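Local coordinates for protein kappa-carrageenase (PDB 1DYP) that cleaves the beta-1,4 linkages within kappa-carrageenan chains, between galactose 4-sulfate and 3,6-anhydrogalactose, through its family 16 glycoside hydrolase catalytic domain, at residues 14-22 with 91-100; 37-45 with 230-238. The protein carries 1 engineered substitution. One frame throughout, in Å; residues are numbered along the deposited sequence.

Contact 1: residues 14-22 with 91-100; sequences ILQAKRSDE and SRATGNYGYY. With CD (cadmium ion), chain C.
Arg-19 reaches lengthwise along the bend of residues 91-96 and has far more surface buried by the contact than any other residue. Its aliphatic part passes Ser-91, where Arg-19 CG lies 3.7 Å from Ser-91 OG. A bend at chi3 (-70°) then lays the guanidinium over the backbone, where Thr-94 O and Gly-95 CA cover one face. Arg-19 NH1 lies 3.3 Å from Gly-95 CA, a position where a side chain would collide with it. Arg-19 NH1 also makes a weak hydrogen bond of 2.9 Å to Tyr-100 OH, entering near the ring plane with guanidinium and ring 71° apart; that hydroxyl gives its own proton to Asn-96 O. In this beta-sandwich of the family 16 jelly-roll type, the chain turns a corner at Arg-92 and Ala-93 before running on into strand 98-105, and Arg-19 lies along the inner side of this bend. Its NH2 is bound to a water that also links Asn-96 N and Tyr-97 O. At the outer end Ala-93 CB rests on Lys-18 CB at 3.6 Å, while the rest of the lysine chain extends away. A second water bridges Lys-18 O and Ala-93 N. Beyond, Glu-22 O binds cadmium at 2.4 Å, in a site completed by Gly-53, Asp-263 and waters.

Contact 2: residues 37-45 with 230-238; sequences NYGVWSWKN and SQGLRAPHT
Strands 41-43 and 230-233 run nearly antiparallel, at 163°, with axes 8.3 Å apart at their closest, and Trp-41 and Leu-233 mark the nearest backbone approach. Within the family 16 beta-sandwich, strand 75-95 pairs with both, so side chains of 41-43, chiefly the indoles, meet the backbone of 230-233 as well as its side chains. Trp-41 leads: chi1 of 56° sets CG between the backbone N and the carbonyl carbon and turns the indole toward the other strand. One indole face lies on Gly-232 and Leu-233; Gly-232 CA makes a CH-pi contact 4.0 Å from the centroid of the six-membered ring, 21° off its normal. Tyr-38 O and Gly-39 CA cover the opposite face. Trp-41 CE3 packs against Leu-233 CB at 3.4 Å. An alanine in place of Trp-41 is likely to open a gap over Gly-232 and leave Leu-233 CB without its aromatic neighbour. Arg-234, important for substrate recognition, has its NH1 bonded to Leu-233 O, while NE is held by Gln-145; its side chain is about 4 Å from that of Glu-142, the proton donor. Trp-43 brings its benzo edge to strand 230-233, with Trp-43 CZ3 3.6 Å from Gln-231 O. On the far flank, Val-40 CG2 touches Thr-238 CG2 at 3.6 Å.

How the contacts relate
The pair illustrates how chemistry follows location in a beta-sandwich. Contact 1, partly buried, lies near the outside of the fold, where one arginine and two bridging waters tie the early chain to a corner between strands. Contact 2 is almost wholly buried and relies on aromatic and apolar surface, with its polar ends held mostly by residues outside its two segments. The centres of contact 1 and contact 2 are 25 Å apart, on opposite sides of the chain's centre, and the two do not touch. Strand 75-95 connects them: its end belongs to contact 1, and it neighbours both strands of contact 2. Contact 1 supplies a cadmium ligand through Glu-22, while contact 2 borders the catalytic centre.

Contact 1: residues 14-22 with 91-100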
ATOM      1  N   ILE A  14     -17.450  10.496 -10.946  1.00 16.64           N
ATOM      2  CA  ILE A  14     -18.001   9.186 -11.265  1.00 15.95           C
ATOM      3  C   ILE A  14     -17.235   8.067 -10.570  1.00 15.30           C
ATOM      4  O   ILE A  14     -16.018   7.944 -10.712  1.00 15.02           O
ATOM      5  CB  ILE A  14     -17.983   8.922 -12.785  1.00 16.30           C
ATOM      6  CG1 ILE A  14     -18.790  10.004 -13.507  1.00 16.36           C
ATOM      7  CG2 ILE A  14     -18.569   7.545 -13.081  1.00 16.11           C
ATOM      8  CD1 ILE A  14     -18.895   9.792 -15.005  1.00 16.89           C
ATOM      9  N   LEU A  15     -17.967   7.254  -9.817  1.00 14.52           N
ATOM     10  CA  LEU A  15     -17.374   6.138  -9.094  1.00 14.05           C
ATOM     11  C   LEU A  15     -16.848   5.107 -10.082  1.00 13.71           C
ATOM     12  O   LEU A  15     -17.522   4.765 -11.060  1.00 13.98           O
ATOM     13  CB  LEU A  15     -18.418   5.483  -8.189  1.00 13.86           C
ATOM     14  CG  LEU A  15     -17.892   4.457  -7.186  1.00 13.70           C
ATOM     15  CD1 LEU A  15     -17.159   5.185  -6.070  1.00 13.70           C
ATOM     16  CD2 LEU A  15     -19.050   3.648  -6.617  1.00 13.87           C
ATOM     17  N   GLN A  16     -15.640   4.619  -9.830  1.00 13.18           N
ATOM     18  CA  GLN A  16     -15.032   3.611 -10.684  1.00 12.83           C
ATOM     19  C   GLN A  16     -15.334   2.268 -10.025  1.00 12.42           C
ATOM     20  O   GLN A  16     -14.652   1.848  -9.093  1.00 11.87           O
ATOM     21  CB  GLN A  16     -13.526   3.849 -10.782  1.00 13.39           C
ATOM     22  CG  GLN A  16     -13.169   5.256 -11.246  1.00 14.08           C
ATOM     23  CD  GLN A  16     -13.681   5.564 -12.644  1.00 14.52           C
ATOM     24  OE1 GLN A  16     -13.191   5.017 -13.628  1.00 15.44           O
ATOM     25  NE2 GLN A  16     -14.673   6.444 -12.735  1.00 14.70           N
ATOM     26  N   ALA A  17     -16.380   1.611 -10.513  1.00 11.87           N
ATOM     27  CA  ALA A  17     -16.827   0.335  -9.968  1.00 11.44           C
ATOM     28  C   ALA A  17     -15.734  -0.707  -9.766  1.00 11.00           C
ATOM     29  O   ALA A  17     -15.705  -1.391  -8.743  1.00 10.92           O
ATOM     30  CB  ALA A  17     -17.929  -0.242 -10.856  1.00 11.69           C
ATOM     31  N   LYS A  18     -14.835  -0.826 -10.736  1.00 10.66           N
ATOM     32  CA  LYS A  18     -13.770  -1.818 -10.673  1.00 10.44           C
ATOM     33  C   LYS A  18     -12.703  -1.576  -9.612  1.00  9.95           C
ATOM     34  O   LYS A  18     -11.885  -2.452  -9.344  1.00  9.85           O
ATOM     35  CB  LYS A  18     -13.111  -1.957 -12.045  1.00 10.98           C
ATOM     36  CG  LYS A  18     -14.064  -2.438 -13.122  1.00 11.99           C
ATOM     37  CD  LYS A  18     -13.327  -2.713 -14.422  1.00 12.41           C
ATOM     38  CE  LYS A  18     -14.292  -3.172 -15.512  1.00 12.89           C
ATOM     39  NZ  LYS A  18     -13.582  -3.506 -16.781  1.00 13.77           N
ATOM     40  N   ARG A  19     -12.699  -0.391  -9.018  1.00  9.33           N
ATOM     41  CA  ARG A  19     -11.726  -0.098  -7.973  1.00  8.93           C
ATOM     42  C   ARG A  19     -12.432   0.436  -6.736  1.00  8.62           C
ATOM     43  O   ARG A  19     -11.871   1.208  -5.956  1.00  8.61           O
ATOM     44  CB  ARG A  19     -10.675   0.892  -8.486  1.00  8.84           C
ATOM     45  CG  ARG A  19      -9.664   0.253  -9.437  1.00  9.33           C
ATOM     46  CD  ARG A  19      -8.642   1.266  -9.934  1.00  9.52           C
ATOM     47  NE  ARG A  19      -9.251   2.227 -10.844  1.00  9.82           N
ATOM     48  CZ  ARG A  19      -8.762   3.435 -11.104  1.00  9.81           C
ATOM     49  NH1 ARG A  19      -7.644   3.847 -10.521  1.00  9.74           N
ATOM     50  NH2 ARG A  19      -9.405   4.237 -11.939  1.00 10.29           N
ATOM     51  N   SER A  20     -13.678   0.005  -6.566  1.00  8.16           N
ATOM     52  CA  SER A  20     -14.498   0.408  -5.432  1.00  7.96           C
ATOM     53  C   SER A  20     -15.211  -0.820  -4.884  1.00  7.90           C
ATOM     54  O   SER A  20     -15.662  -1.675  -5.648  1.00  8.20           O
ATOM     55  CB  SER A  20     -15.529   1.454  -5.868  1.00  7.89           C
ATOM     56  OG  SER A  20     -14.892   2.607  -6.397  1.00  7.49           O
ATOM     57  N   ASP A  21     -15.308  -0.912  -3.564  1.00  7.51           N
ATOM     58  CA  ASP A  21     -15.973  -2.048  -2.943  1.00  7.48           C
ATOM     59  C   ASP A  21     -16.395  -1.671  -1.527  1.00  7.57           C
ATOM     60  O   ASP A  21     -15.621  -1.070  -0.790  1.00  7.41           O
ATOM     61  CB  ASP A  21     -15.021  -3.249  -2.893  1.00  7.53           C
ATOM     62  CG  ASP A  21     -15.752  -4.585  -2.859  1.00  7.38           C
ATOM     63  OD1 ASP A  21     -16.781  -4.701  -2.159  1.00  7.97           O
ATOM     64  OD2 ASP A  21     -15.287  -5.529  -3.527  1.00  7.87           O
ATOM     65  N   GLU A  22     -17.628  -2.011  -1.160  1.00  7.56           N
ATOM     66  CA  GLU A  22     -18.127  -1.720   0.183  1.00  7.78           C
ATOM     67  C   GLU A  22     -17.886  -2.944   1.066  1.00  7.80           C
ATOM     68  O   GLU A  22     -18.202  -2.949   2.253  1.00  7.66           O
ATOM     69  CB  GLU A  22     -19.618  -1.372   0.140  1.00  8.25           C
ATOM     70  CG  GLU A  22     -19.932  -0.091  -0.621  1.00  8.50           C
ATOM     71  CD  GLU A  22     -19.326   1.137   0.027  1.00  8.82           C
ATOM     72  OE1 GLU A  22     -19.587   1.369   1.228  1.00  9.09           O
ATOM     73  OE2 GLU A  22     -18.591   1.874  -0.661  1.00  9.13           O
ATOM     74  N   SER A  91      -6.575  -4.674  -6.923  1.00  7.70           N
ATOM     75  CA  SER A  91      -7.548  -4.551  -8.001  1.00  7.74           C
ATOM     76  C   SER A  91      -6.961  -5.038  -9.312  1.00  8.08           C
ATOM     77  O   SER A  91      -5.796  -4.782  -9.617  1.00  7.89           O
ATOM     78  CB  SER A  91      -8.027  -3.100  -8.157  1.00  7.79           C
ATOM     79  OG  SER A  91      -7.036  -2.268  -8.739  1.00  7.34           O
ATOM     80  N   ARG A  92      -7.766  -5.757 -10.082  1.00  8.53           N
ATOM     81  CA  ARG A  92      -7.293  -6.244 -11.365  1.00  8.97           C
ATOM     82  C   ARG A  92      -7.253  -5.064 -12.329  1.00  9.03           C
ATOM     83  O   ARG A  92      -6.391  -4.995 -13.207  1.00  9.04           O
ATOM     84  CB  ARG A  92      -8.207  -7.357 -11.878  1.00  9.56           C
ATOM     85  CG  ARG A  92      -8.178  -8.594 -10.986  1.00 10.32           C
ATOM     86  CD  ARG A  92      -9.057  -9.709 -11.524  1.00 11.16           C
ATOM     87  NE  ARG A  92      -9.226 -10.789 -10.552  1.00 11.74           N
ATOM     88  CZ  ARG A  92      -8.273 -11.648 -10.203  1.00 11.87           C
ATOM     89  NH1 ARG A  92      -7.067 -11.567 -10.748  1.00 12.34           N
ATOM     90  NH2 ARG A  92      -8.527 -12.590  -9.305  1.00 12.18           N
ATOM     91  N   ALA A  93      -8.178  -4.127 -12.146  1.00  8.77           N
ATOM     92  CA  ALA A  93      -8.236  -2.933 -12.982  1.00  8.75           C
ATOM     93  C   ALA A  93      -7.151  -1.951 -12.550  1.00  8.76           C
ATOM     94  O   ALA A  93      -6.708  -1.963 -11.399  1.00  8.81           O
ATOM     95  CB  ALA A  93      -9.604  -2.280 -12.866  1.00  8.66           C
ATOM     96  N   THR A  94      -6.730  -1.099 -13.476  1.00  8.81           N
ATOM     97  CA  THR A  94      -5.698  -0.114 -13.188  1.00  8.72           C
ATOM     98  C   THR A  94      -6.186   1.289 -13.503  1.00  9.02           C
ATOM     99  O   THR A  94      -7.219   1.475 -14.146  1.00  9.11           O
ATOM    100  CB  THR A  94      -4.422  -0.354 -14.025  1.00  8.76           C
ATOM    101  OG1 THR A  94      -4.711  -0.125 -15.410  1.00  7.99           O
ATOM    102  CG2 THR A  94      -3.914  -1.776 -13.839  1.00  8.75           C
ATOM    103  N   GLY A  95      -5.430   2.275 -13.038  1.00  9.03           N
ATOM    104  CA  GLY A  95      -5.771   3.660 -13.291  1.00  9.19           C
ATOM    105  C   GLY A  95      -4.715   4.566 -12.694  1.00  9.49           C
ATOM    106  O   GLY A  95      -3.687   4.092 -12.204  1.00  9.35           O
ATOM    107  N   ASN A  96      -4.953   5.869 -12.753  1.00  9.69           N
ATOM    108  CA  ASN A  96      -4.015   6.820 -12.178  1.00  9.85           C
ATOM    109  C   ASN A  96      -4.719   8.006 -11.537  1.00  9.80           C
ATOM    110  O   ASN A  96      -4.820   8.081 -10.316  1.00  9.95           O
ATOM    111  CB  ASN A  96      -2.982   7.305 -13.216  1.00 10.56           C
ATOM    112  CG  ASN A  96      -3.582   7.579 -14.587  1.00 11.04           C
ATOM    113  OD1 ASN A  96      -4.743   7.961 -14.715  1.00 11.77           O
ATOM    114  ND2 ASN A  96      -2.769   7.399 -15.625  1.00 11.81           N
ATOM    115  N   TYR A  97      -5.226   8.923 -12.351  1.00  9.71           N
ATOM    116  CA  TYR A  97      -5.893  10.104 -11.822  1.00  9.72           C
ATOM    117  C   TYR A  97      -7.256   9.801 -11.220  1.00  9.63           C
ATOM    118  O   TYR A  97      -8.000   8.953 -11.716  1.00  9.78           O
ATOM    119  CB  TYR A  97      -6.024  11.158 -12.922  1.00 10.13           C
ATOM    120  CG  TYR A  97      -4.763  11.279 -13.740  1.00 10.56           C
ATOM    121  CD1 TYR A  97      -3.522  11.408 -13.119  1.00 10.82           C
ATOM    122  CD2 TYR A  97      -4.800  11.195 -15.130  1.00 10.90           C
ATOM    123  CE1 TYR A  97      -2.344  11.438 -13.859  1.00 11.19           C
ATOM    124  CE2 TYR A  97      -3.627  11.225 -15.882  1.00 11.49           C
ATOM    125  CZ  TYR A  97      -2.404  11.342 -15.239  1.00 11.53           C
ATOM    126  OH  TYR A  97      -1.238  11.331 -15.968  1.00 12.12           O
ATOM    127  N   GLY A  98      -7.569  10.502 -10.136  1.00  9.41           N
ATOM    128  CA  GLY A  98      -8.843  10.318  -9.471  1.00  9.12           C
ATOM    129  C   GLY A  98      -8.710  10.467  -7.972  1.00  8.98           C
ATOM    130  O   GLY A  98      -7.607  10.652  -7.451  1.00  8.67           O
ATOM    131  N   TYR A  99      -9.837  10.407  -7.275  1.00  8.82           N
ATOM    132  CA  TYR A  99      -9.816  10.508  -5.827  1.00  8.85           C
ATOM    133  C   TYR A  99     -10.043   9.111  -5.274  1.00  8.61           C
ATOM    134  O   TYR A  99     -10.973   8.414  -5.686  1.00  8.36           O
ATOM    135  CB  TYR A  99     -10.910  11.442  -5.321  1.00  9.48           C
ATOM    136  CG  TYR A  99     -10.850  11.607  -3.825  1.00 10.20           C
ATOM    137  CD1 TYR A  99      -9.832  12.351  -3.230  1.00 10.74           C
ATOM    138  CD2 TYR A  99     -11.770  10.970  -2.997  1.00 10.72           C
ATOM    139  CE1 TYR A  99      -9.732  12.456  -1.849  1.00 11.63           C
ATOM    140  CE2 TYR A  99     -11.676  11.065  -1.615  1.00 11.42           C
ATOM    141  CZ  TYR A  99     -10.655  11.810  -1.049  1.00 11.69           C
ATOM    142  OH  TYR A  99     -10.553  11.904   0.315  1.00 13.24           O
ATOM    143  N   TYR A 100      -9.180   8.707  -4.346  1.00  8.16           N
ATOM    144  CA  TYR A 100      -9.251   7.385  -3.740  1.00  8.03           C
ATOM    145  C   TYR A 100      -9.447   7.511  -2.242  1.00  8.06           C
ATOM    146  O   TYR A 100      -8.859   8.379  -1.606  1.00  7.71           O
ATOM    147  CB  TYR A 100      -7.956   6.614  -3.982  1.00  7.81           C
ATOM    148  CG  TYR A 100      -7.540   6.487  -5.424  1.00  7.70           C
ATOM    149  CD1 TYR A 100      -6.981   7.567  -6.111  1.00  7.55           C
ATOM    150  CD2 TYR A 100      -7.656   5.271  -6.092  1.00  7.83           C
ATOM    151  CE1 TYR A 100      -6.542   7.431  -7.427  1.00  7.41           C
ATOM    152  CE2 TYR A 100      -7.223   5.124  -7.400  1.00  7.63           C
ATOM    153  CZ  TYR A 100      -6.665   6.204  -8.060  1.00  7.65           C
ATOM    154  OH  TYR A 100      -6.206   6.046  -9.343  1.00  7.69           O
TER
HETATM  155 CD    CD C1299     -18.537  -1.981   4.368  0.50 13.68          CD
HETATM  156  O   HOH W   1     -10.650  -4.552 -10.498  1.00  9.47           O
HETATM  157  O   HOH W   2      -7.819   6.473 -12.859  1.00 12.21           O
HETATM  158  O   HOH W   3     -19.315   0.122   3.595  1.00  8.82           O
HETATM  159  O   HOH W   4     -20.699  -2.672   3.880  1.00  8.08           O
HETATM  160  O   HOH W   5     -20.029  -1.713   6.451  1.00 15.66           O

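Contact 2: residues 37-45 with 230-238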
ATOM      1  N   ASN A  37       4.430 -12.551  -4.737  1.00 12.86           N
ATOM      2  CA  ASN A  37       5.038 -12.354  -3.429  1.00 13.07           C
ATOM      3  C   ASN A  37       6.268 -11.466  -3.438  1.00 13.13           C
ATOM      4  O   ASN A  37       6.971 -11.349  -4.439  1.00 13.54           O
ATOM      5  CB  ASN A  37       5.408 -13.699  -2.802  1.00 13.05           C
ATOM      6  CG  ASN A  37       4.194 -14.512  -2.412  1.00 13.20           C
ATOM      7  OD1 ASN A  37       3.280 -14.005  -1.760  1.00 13.32           O
ATOM      8  ND2 ASN A  37       4.178 -15.781  -2.800  1.00 13.09           N
ATOM      9  N   TYR A  38       6.510 -10.841  -2.294  1.00 13.05           N
ATOM     10  CA  TYR A  38       7.657  -9.971  -2.100  1.00 12.82           C
ATOM     11  C   TYR A  38       7.812  -9.764  -0.601  1.00 12.45           C
ATOM     12  O   TYR A  38       7.034 -10.312   0.182  1.00 12.39           O
ATOM     13  CB  TYR A  38       7.461  -8.645  -2.842  1.00 13.28           C
ATOM     14  CG  TYR A  38       6.121  -7.981  -2.628  1.00 13.95           C
ATOM     15  CD1 TYR A  38       5.883  -7.183  -1.510  1.00 14.25           C
ATOM     16  CD2 TYR A  38       5.091  -8.142  -3.556  1.00 14.14           C
ATOM     17  CE1 TYR A  38       4.650  -6.557  -1.326  1.00 14.49           C
ATOM     18  CE2 TYR A  38       3.856  -7.524  -3.379  1.00 14.44           C
ATOM     19  CZ  TYR A  38       3.644  -6.733  -2.265  1.00 14.55           C
ATOM     20  OH  TYR A  38       2.425  -6.118  -2.096  1.00 15.07           O
ATOM     21  N   GLY A  39       8.810  -8.992  -0.192  1.00 11.70           N
ATOM     22  CA  GLY A  39       9.016  -8.795   1.230  1.00 11.09           C
ATOM     23  C   GLY A  39       9.449 -10.110   1.853  1.00 10.57           C
ATOM     24  O   GLY A  39      10.039 -10.956   1.176  1.00 10.51           O
ATOM     25  N   VAL A  40       9.153 -10.300   3.133  1.00  9.98           N
ATOM     26  CA  VAL A  40       9.537 -11.528   3.815  1.00  9.49           C
ATOM     27  C   VAL A  40       8.334 -12.286   4.356  1.00  9.12           C
ATOM     28  O   VAL A  40       8.362 -12.847   5.449  1.00  9.14           O
ATOM     29  CB  VAL A  40      10.523 -11.242   4.958  1.00  9.53           C
ATOM     30  CG1 VAL A  40      11.820 -10.709   4.378  1.00  9.97           C
ATOM     31  CG2 VAL A  40       9.923 -10.238   5.935  1.00  9.85           C
ATOM     32  N   TRP A  41       7.266 -12.284   3.573  1.00  8.71           N
ATOM     33  CA  TRP A  41       6.049 -12.995   3.930  1.00  8.38           C
ATOM     34  C   TRP A  41       5.451 -13.439   2.614  1.00  8.26           C
ATOM     35  O   TRP A  41       5.959 -13.092   1.553  1.00  8.22           O
ATOM     36  CB  TRP A  41       5.078 -12.068   4.665  1.00  8.41           C
ATOM     37  CG  TRP A  41       4.731 -10.839   3.887  1.00  8.18           C
ATOM     38  CD1 TRP A  41       3.746 -10.709   2.950  1.00  8.37           C
ATOM     39  CD2 TRP A  41       5.418  -9.586   3.926  1.00  8.20           C
ATOM     40  NE1 TRP A  41       3.781  -9.448   2.400  1.00  8.37           N
ATOM     41  CE2 TRP A  41       4.798  -8.738   2.982  1.00  8.20           C
ATOM     42  CE3 TRP A  41       6.502  -9.094   4.668  1.00  8.08           C
ATOM     43  CZ2 TRP A  41       5.227  -7.424   2.757  1.00  8.41           C
ATOM     44  CZ3 TRP A  41       6.929  -7.784   4.446  1.00  8.26           C
ATOM     45  CH2 TRP A  41       6.289  -6.966   3.498  1.00  8.09           C
ATOM     46  N   SER A  42       4.388 -14.225   2.677  1.00  8.17           N
ATOM     47  CA  SER A  42       3.733 -14.667   1.463  1.00  8.09           C
ATOM     48  C   SER A  42       2.257 -14.364   1.605  1.00  8.09           C
ATOM     49  O   SER A  42       1.703 -14.427   2.702  1.00  7.91           O
ATOM     50  CB  SER A  42       3.940 -16.166   1.244  1.00  8.02           C
ATOM     51  OG  SER A  42       5.312 -16.462   1.048  1.00  8.07           O
ATOM     52  N   TRP A  43       1.629 -14.012   0.494  1.00  8.14           N
ATOM     53  CA  TRP A  43       0.208 -13.722   0.502  1.00  8.46           C
ATOM     54  C   TRP A  43      -0.558 -15.033   0.434  1.00  8.79           C
ATOM     55  O   TRP A  43      -0.143 -15.970  -0.246  1.00  9.02           O
ATOM     56  CB  TRP A  43      -0.176 -12.879  -0.713  1.00  8.21           C
ATOM     57  CG  TRP A  43       0.603 -11.621  -0.859  1.00  7.96           C
ATOM     58  CD1 TRP A  43       1.408 -11.279  -1.902  1.00  8.13           C
ATOM     59  CD2 TRP A  43       0.622 -10.513   0.048  1.00  7.86           C
ATOM     60  NE1 TRP A  43       1.928 -10.022  -1.707  1.00  7.98           N
ATOM     61  CE2 TRP A  43       1.462  -9.529  -0.516  1.00  7.83           C
ATOM     62  CE3 TRP A  43       0.009 -10.254   1.285  1.00  7.54           C
ATOM     63  CZ2 TRP A  43       1.708  -8.301   0.109  1.00  7.71           C
ATOM     64  CZ3 TRP A  43       0.254  -9.030   1.909  1.00  7.57           C
ATOM     65  CH2 TRP A  43       1.098  -8.069   1.317  1.00  7.75           C
ATOM     66  N   LYS A  44      -1.674 -15.099   1.145  1.00  8.90           N
ATOM     67  CA  LYS A  44      -2.513 -16.287   1.118  1.00  9.35           C
ATOM     68  C   LYS A  44      -3.955 -15.831   1.006  1.00  9.42           C
ATOM     69  O   LYS A  44      -4.409 -14.979   1.773  1.00  8.94           O
ATOM     70  CB  LYS A  44      -2.329 -17.131   2.381  1.00  9.76           C
ATOM     71  CG  LYS A  44      -0.945 -17.754   2.525  1.00 10.19           C
ATOM     72  CD  LYS A  44      -0.644 -18.754   1.420  1.00 10.68           C
ATOM     73  CE  LYS A  44       0.735 -19.373   1.615  0.50 10.64           C
ATOM     74  NZ  LYS A  44       1.067 -20.396   0.581  0.50 10.84           N
ATOM     75  N   ASN A  45      -4.662 -16.392   0.033  1.00  9.64           N
ATOM     76  CA  ASN A  45      -6.059 -16.055  -0.194  1.00 10.14           C
ATOM     77  C   ASN A  45      -6.885 -16.184   1.081  1.00 10.22           C
ATOM     78  O   ASN A  45      -7.782 -15.380   1.328  1.00 10.10           O
ATOM     79  CB  ASN A  45      -6.639 -16.964  -1.280  1.00 10.55           C
ATOM     80  CG  ASN A  45      -8.119 -16.740  -1.494  1.00 11.20           C
ATOM     81  OD1 ASN A  45      -8.558 -15.619  -1.753  1.00 11.45           O
ATOM     82  ND2 ASN A  45      -8.901 -17.809  -1.388  1.00 11.92           N
ATOM     83  N   SER A 230      -3.301  -3.985   1.706  1.00  5.87           N
ATOM     84  CA  SER A 230      -2.494  -5.108   2.157  1.00  6.10           C
ATOM     85  C   SER A 230      -1.848  -4.803   3.486  1.00  5.95           C
ATOM     86  O   SER A 230      -1.762  -3.652   3.891  1.00  6.08           O
ATOM     87  CB  SER A 230      -1.399  -5.415   1.131  1.00  6.20           C
ATOM     88  OG  SER A 230      -0.516  -4.312   0.994  1.00  6.97           O
ATOM     89  N   GLN A 231      -1.396  -5.847   4.166  1.00  5.75           N
ATOM     90  CA  GLN A 231      -0.730  -5.661   5.443  1.00  5.80           C
ATOM     91  C   GLN A 231       0.642  -6.309   5.365  1.00  5.94           C
ATOM     92  O   GLN A 231       0.764  -7.508   5.112  1.00  6.00           O
ATOM     93  CB  GLN A 231      -1.556  -6.269   6.575  1.00  6.07           C
ATOM     94  CG  GLN A 231      -0.948  -6.038   7.944  1.00  6.24           C
ATOM     95  CD  GLN A 231      -1.957  -6.187   9.055  1.00  6.75           C
ATOM     96  OE1 GLN A 231      -2.731  -5.268   9.334  1.00  7.38           O
ATOM     97  NE2 GLN A 231      -1.966  -7.351   9.692  1.00  6.56           N
ATOM     98  N   GLY A 232       1.676  -5.502   5.562  1.00  5.69           N
ATOM     99  CA  GLY A 232       3.029  -6.020   5.494  1.00  6.12           C
ATOM    100  C   GLY A 232       3.654  -6.234   6.856  1.00  6.04           C
ATOM    101  O   GLY A 232       3.139  -5.771   7.870  1.00  6.19           O
ATOM    102  N   LEU A 233       4.778  -6.940   6.869  1.00  6.18           N
ATOM    103  CA  LEU A 233       5.504  -7.230   8.097  1.00  6.43           C
ATOM    104  C   LEU A 233       6.557  -6.144   8.315  1.00  6.42           C
ATOM    105  O   LEU A 233       7.101  -5.589   7.353  1.00  6.33           O
ATOM    106  CB  LEU A 233       6.175  -8.602   7.982  1.00  6.83           C
ATOM    107  CG  LEU A 233       6.602  -9.309   9.267  1.00  7.36           C
ATOM    108  CD1 LEU A 233       5.374  -9.697  10.097  1.00  7.42           C
ATOM    109  CD2 LEU A 233       7.407 -10.551   8.897  1.00  7.63           C
ATOM    110  N   ARG A 234       6.849  -5.848   9.580  1.00  6.00           N
ATOM    111  CA  ARG A 234       7.826  -4.821   9.926  1.00  6.11           C
ATOM    112  C   ARG A 234       8.618  -5.215  11.166  1.00  6.16           C
ATOM    113  O   ARG A 234       8.397  -6.280  11.745  1.00  6.13           O
ATOM    114  CB  ARG A 234       7.114  -3.487  10.196  1.00  6.21           C
ATOM    115  CG  ARG A 234       6.368  -2.908   8.999  1.00  6.39           C
ATOM    116  CD  ARG A 234       7.333  -2.453   7.911  1.00  6.74           C
ATOM    117  NE  ARG A 234       6.668  -1.697   6.847  1.00  7.35           N
ATOM    118  CZ  ARG A 234       6.111  -2.239   5.769  1.00  7.41           C
ATOM    119  NH1 ARG A 234       6.130  -3.553   5.596  1.00  7.46           N
ATOM    120  NH2 ARG A 234       5.547  -1.458   4.855  1.00  7.82           N
ATOM    121  N   ALA A 235       9.550  -4.354  11.560  1.00  6.34           N
ATOM    122  CA  ALA A 235      10.347  -4.592  12.753  1.00  6.55           C
ATOM    123  C   ALA A 235       9.337  -4.792  13.882  1.00  6.94           C
ATOM    124  O   ALA A 235       8.298  -4.133  13.916  1.00  6.99           O
ATOM    125  CB  ALA A 235      11.233  -3.381  13.035  1.00  6.70           C
ATOM    126  N   PRO A 236       9.653  -5.649  14.859  1.00  7.06           N
ATOM    127  CA  PRO A 236      10.866  -6.449  15.060  1.00  7.10           C
ATOM    128  C   PRO A 236      11.011  -7.756  14.280  1.00  7.08           C
ATOM    129  O   PRO A 236      11.858  -8.580  14.625  1.00  7.26           O
ATOM    130  CB  PRO A 236      10.836  -6.708  16.556  1.00  7.21           C
ATOM    131  CG  PRO A 236       9.367  -6.954  16.789  1.00  7.31           C
ATOM    132  CD  PRO A 236       8.707  -5.848  15.977  1.00  7.16           C
ATOM    133  N   HIS A 237      10.212  -7.946  13.235  1.00  6.98           N
ATOM    134  CA  HIS A 237      10.268  -9.189  12.469  1.00  6.85           C
ATOM    135  C   HIS A 237      10.982  -9.063  11.139  1.00  6.88           C
ATOM    136  O   HIS A 237      11.011 -10.008  10.350  1.00  6.88           O
ATOM    137  CB  HIS A 237       8.849  -9.695  12.242  1.00  7.13           C
ATOM    138  CG  HIS A 237       8.037  -9.741  13.494  1.00  7.33           C
ATOM    139  ND1 HIS A 237       8.381 -10.532  14.568  1.00  7.43           N
ATOM    140  CD2 HIS A 237       6.928  -9.059  13.866  1.00  7.38           C
ATOM    141  CE1 HIS A 237       7.520 -10.335  15.550  1.00  7.62           C
ATOM    142  NE2 HIS A 237       6.630  -9.444  15.150  1.00  7.54           N
ATOM    143  N   THR A 238      11.582  -7.903  10.905  1.00  6.80           N
ATOM    144  CA  THR A 238      12.268  -7.655   9.649  1.00  7.06           C
ATOM    145  C   THR A 238      13.529  -6.828   9.805  1.00  7.23           C
ATOM    146  O   THR A 238      13.764  -6.196  10.835  1.00  7.02           O
ATOM    147  CB  THR A 238      11.370  -6.867   8.676  1.00  7.17           C
ATOM    148  OG1 THR A 238      11.071  -5.589   9.253  1.00  7.62           O
ATOM    149  CG2 THR A 238      10.069  -7.610   8.406  1.00  7.08           C
TER